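Local coordinates for ArtJ (PDB 2PVU), which binds the basic amino acids arginine, lysine and histidine and probably delivers them to its cognate ATP-binding cassette transporter, at residues D122-A127 against E224-I229. Residues are numbered along the deposited sequence; the frame is centred on the assembly and turned at random. Where two conformers were deposited one is given.
Sequences DPYFEA and EYYGMI. With SO4 (sulfate ion), chain C.
Pro-123 lays its CB against CB of Tyr-225, 3.8 Å away, on the approach to strand 125-134, which probably runs on from this lobe toward the other as one of the inter-lobe connections usual in such binding proteins. Next along the chain, Tyr-124 gives its backbone N to the carbonyl O of Tyr-226 at 2.9 Å. With chi1 at 71°, its CG sits between the backbone N and carbonyl carbon, which brings the ring against Tyr-226 and Gly-227: CB of Tyr-226 rests over one face in a CH-pi contact, 3.9 Å from the centroid, while N of Met-228 meets the edge. A water bridges Tyr-124 OH to Gly-227 O, and Asp-67 holds the same hydroxyl. A leucine in place of Tyr-124 would probably leave Asp-67 and the water without this partner and deprive the Tyr-226 CB of the ring face it packs on. Phe-125 accepts from N of Tyr-226 through its O, and the two rings lie nearly parallel, planes 13° apart, but slid so far that they barely overlap; a sulfate oxygen, probably from the crystallisation liquor, lies over the rim of one Phe-125 face. Antiparallel pairing is clear at Glu-126 and Ala-127. On the other side of the sheet, the extended Glu-126 chain, in the conformer given, runs beside Tyr-225, its CG 3.5 Å from Tyr-225 CE1 and over the ring face. Ala-127 N bonds to Glu-224 O at 2.7 Å and its O accepts from Glu-224 N, while its CB lies 3.5 Å from Tyr-226 OH. That hydroxyl is hydrogen-bonded to Asp-196, another pocket residue; strand pairing, packing and that hydrogen bond probably together hold the ring that touches the bound lysine.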
ATOM      1  N   ASP A 122      12.403   8.522   0.847  1.00 21.19           N
ATOM      2  CA  ASP A 122      12.987   7.490   1.707  1.00 21.39           C
ATOM      3  C   ASP A 122      11.877   6.567   2.229  1.00 21.54           C
ATOM      4  O   ASP A 122      10.724   6.988   2.350  1.00 21.32           O
ATOM      5  CB  ASP A 122      13.730   8.123   2.887  1.00 22.57           C
ATOM      6  CG  ASP A 122      14.882   8.989   2.439  1.00 24.42           C
ATOM      7  OD1 ASP A 122      15.634   8.564   1.534  1.00 25.87           O
ATOM      8  OD2 ASP A 122      15.061  10.081   3.014  1.00 23.00           O
ATOM      9  N   PRO A 123      12.218   5.319   2.553  1.00 21.25           N
ATOM     10  CA  PRO A 123      11.116   4.414   2.971  1.00 21.08           C
ATOM     11  C   PRO A 123      10.469   4.825   4.268  1.00 20.55           C
ATOM     12  O   PRO A 123      11.126   5.379   5.150  1.00 21.47           O
ATOM     13  CB  PRO A 123      11.796   3.060   3.148  1.00 20.84           C
ATOM     14  CG  PRO A 123      13.242   3.238   2.961  1.00 22.81           C
ATOM     15  CD  PRO A 123      13.536   4.649   2.499  1.00 21.57           C
ATOM     16  N   TYR A 124       9.185   4.555   4.401  1.00 20.58           N
ATOM     17  CA  TYR A 124       8.509   4.857   5.661  1.00 19.87           C
ATOM     18  C   TYR A 124       7.810   3.659   6.274  1.00 19.91           C
ATOM     19  O   TYR A 124       7.132   3.798   7.292  1.00 21.25           O
ATOM     20  CB  TYR A 124       7.506   6.035   5.469  1.00 19.62           C
ATOM     21  CG  TYR A 124       6.245   5.687   4.652  1.00 19.51           C
ATOM     22  CD1 TYR A 124       5.168   4.995   5.225  1.00 20.78           C
ATOM     23  CD2 TYR A 124       6.156   6.044   3.307  1.00 19.54           C
ATOM     24  CE1 TYR A 124       3.990   4.655   4.465  1.00 21.72           C
ATOM     25  CE2 TYR A 124       5.009   5.701   2.525  1.00 20.94           C
ATOM     26  CZ  TYR A 124       3.946   5.032   3.094  1.00 21.21           C
ATOM     27  OH  TYR A 124       2.836   4.728   2.324  1.00 19.86           O
ATOM     28  N   PHE A 125       7.908   2.483   5.670  1.00 20.64           N
ATOM     29  CA  PHE A 125       7.208   1.280   6.224  1.00 20.64           C
ATOM     30  C   PHE A 125       7.857   0.066   5.593  1.00 21.40           C
ATOM     31  O   PHE A 125       8.342   0.159   4.473  1.00 21.63           O
ATOM     32  CB  PHE A 125       5.721   1.328   5.799  1.00 21.62           C
ATOM     33  CG  PHE A 125       4.799   0.635   6.762  1.00 22.42           C
ATOM     34  CD1 PHE A 125       4.326   1.318   7.882  1.00 24.06           C
ATOM     35  CD2 PHE A 125       4.417  -0.690   6.555  1.00 24.41           C
ATOM     36  CE1 PHE A 125       3.454   0.664   8.806  1.00 24.24           C
ATOM     37  CE2 PHE A 125       3.540  -1.346   7.462  1.00 22.98           C
ATOM     38  CZ  PHE A 125       3.073  -0.645   8.594  1.00 23.99           C
ATOM     39  N   GLU A 126       7.873  -1.069   6.307  1.00 20.94           N
ATOM     40  CA  GLU A 126       8.330  -2.323   5.691  0.50 21.12           C
ATOM     41  C   GLU A 126       7.185  -3.314   5.715  1.00 21.96           C
ATOM     42  O   GLU A 126       6.419  -3.403   6.708  1.00 22.25           O
ATOM     43  CB  GLU A 126       9.576  -2.928   6.363  0.50 21.08           C
ATOM     44  CG  GLU A 126      10.172  -4.115   5.541  0.50 18.74           C
ATOM     45  CD  GLU A 126      11.367  -4.825   6.209  0.50 21.62           C
ATOM     46  OE1 GLU A 126      11.743  -4.453   7.329  0.50 19.73           O
ATOM     47  OE2 GLU A 126      11.934  -5.757   5.588  0.50 20.87           O
ATOM     48  N   ALA A 127       7.060  -4.043   4.618  1.00 21.17           N
ATOM     49  CA  ALA A 127       5.927  -4.955   4.421  1.00 21.39           C
ATOM     50  C   ALA A 127       6.350  -6.197   3.634  1.00 21.36           C
ATOM     51  O   ALA A 127       7.487  -6.297   3.185  1.00 21.75           O
ATOM     52  CB  ALA A 127       4.807  -4.190   3.649  1.00 21.36           C
ATOM     53  N   GLU A 224       9.555  -5.696   1.374  1.00 23.51           N
ATOM     54  CA  GLU A 224       9.134  -4.541   0.555  1.00 23.09           C
ATOM     55  C   GLU A 224       9.152  -3.315   1.432  1.00 23.08           C
ATOM     56  O   GLU A 224       8.830  -3.422   2.628  1.00 22.69           O
ATOM     57  CB  GLU A 224       7.680  -4.754   0.043  1.00 23.98           C
ATOM     58  CG  GLU A 224       7.614  -5.850  -1.030  1.00 24.82           C
ATOM     59  CD  GLU A 224       6.227  -6.040  -1.648  1.00 24.76           C
ATOM     60  OE1 GLU A 224       5.492  -5.065  -1.944  1.00 25.30           O
ATOM     61  OE2 GLU A 224       5.859  -7.217  -1.823  1.00 31.29           O
ATOM     62  N   TYR A 225       9.480  -2.145   0.852  1.00 21.27           N
ATOM     63  CA  TYR A 225       9.452  -0.895   1.643  1.00 21.40           C
ATOM     64  C   TYR A 225       8.523   0.083   0.975  1.00 21.34           C
ATOM     65  O   TYR A 225       8.649   0.242  -0.222  1.00 20.24           O
ATOM     66  CB  TYR A 225      10.868  -0.314   1.702  1.00 21.78           C
ATOM     67  CG  TYR A 225      11.785  -1.240   2.477  1.00 23.01           C
ATOM     68  CD1 TYR A 225      11.941  -1.078   3.843  1.00 23.46           C
ATOM     69  CD2 TYR A 225      12.450  -2.302   1.837  1.00 24.77           C
ATOM     70  CE1 TYR A 225      12.786  -1.935   4.583  1.00 24.16           C
ATOM     71  CE2 TYR A 225      13.285  -3.171   2.552  1.00 24.21           C
ATOM     72  CZ  TYR A 225      13.432  -2.976   3.934  1.00 25.38           C
ATOM     73  OH  TYR A 225      14.262  -3.796   4.659  1.00 27.70           O
ATOM     74  N   TYR A 226       7.623   0.753   1.723  1.00 20.12           N
ATOM     75  CA  TYR A 226       6.741   1.733   1.091  1.00 19.70           C
ATOM     76  C   TYR A 226       7.440   3.092   1.020  1.00 20.17           C
ATOM     77  O   TYR A 226       8.238   3.414   1.917  1.00 19.44           O
ATOM     78  CB  TYR A 226       5.475   1.962   1.915  1.00 21.70           C
ATOM     79  CG  TYR A 226       4.596   0.773   2.056  1.00 21.57           C
ATOM     80  CD1 TYR A 226       4.712  -0.338   1.196  1.00 20.70           C
ATOM     81  CD2 TYR A 226       3.590   0.791   3.004  1.00 20.73           C
ATOM     82  CE1 TYR A 226       3.848  -1.446   1.351  1.00 20.39           C
ATOM     83  CE2 TYR A 226       2.699  -0.276   3.140  1.00 20.91           C
ATOM     84  CZ  TYR A 226       2.856  -1.385   2.361  1.00 23.67           C
ATOM     85  OH  TYR A 226       1.953  -2.413   2.571  1.00 23.71           O
ATOM     86  N   GLY A 227       7.190   3.824  -0.066  1.00 19.84           N
ATOM     87  CA  GLY A 227       7.666   5.220  -0.206  1.00 19.62           C
ATOM     88  C   GLY A 227       6.496   6.088  -0.667  1.00 21.02           C
ATOM     89  O   GLY A 227       5.536   5.599  -1.277  1.00 20.77           O
ATOM     90  N   MET A 228       6.557   7.388  -0.332  1.00 20.97           N
ATOM     91  CA  MET A 228       5.693   8.372  -0.993  1.00 20.55           C
ATOM     92  C   MET A 228       6.251   8.473  -2.410  1.00 22.23           C
ATOM     93  O   MET A 228       7.413   8.182  -2.619  1.00 22.58           O
ATOM     94  CB  MET A 228       5.754   9.690  -0.220  1.00 21.80           C
ATOM     95  CG  MET A 228       4.852   9.615   1.035  1.00 21.21           C
ATOM     96  SD  MET A 228       5.229  10.906   2.198  1.00 22.05           S
ATOM     97  CE  MET A 228       6.623  10.249   3.091  1.00 24.15           C
ATOM     98  N   ILE A 229       5.421   8.812  -3.390  1.00 22.18           N
ATOM     99  CA  ILE A 229       5.843   8.770  -4.799  1.00 21.45           C
ATOM    100  C   ILE A 229       5.603  10.124  -5.476  1.00 22.12           C
ATOM    101  O   ILE A 229       4.734  10.887  -5.061  1.00 21.63           O
ATOM    102  CB  ILE A 229       5.088   7.651  -5.529  1.00 21.95           C
ATOM    103  CG1 ILE A 229       5.656   7.406  -6.934  1.00 21.74           C
ATOM    104  CG2 ILE A 229       3.578   8.007  -5.648  1.00 20.48           C
ATOM    105  CD1 ILE A 229       5.067   6.185  -7.609  1.00 24.62           C
TER
HETATM  106  S   SO4 C 253       7.674  -1.007  10.706  1.00 53.62           S
HETATM  107  O1  SO4 C 253       6.365  -0.486  11.071  1.00 52.70           O
HETATM  108  O2  SO4 C 253       7.365  -1.963   9.586  1.00 41.16           O
HETATM  109  O3  SO4 C 253       8.221  -1.654  11.930  1.00 35.58           O
HETATM  110  O4  SO4 C 253       8.524   0.134  10.260  1.00 45.05           O
HETATM  111  O   HOH W   1       2.833   5.112  -0.356  1.00 14.89           O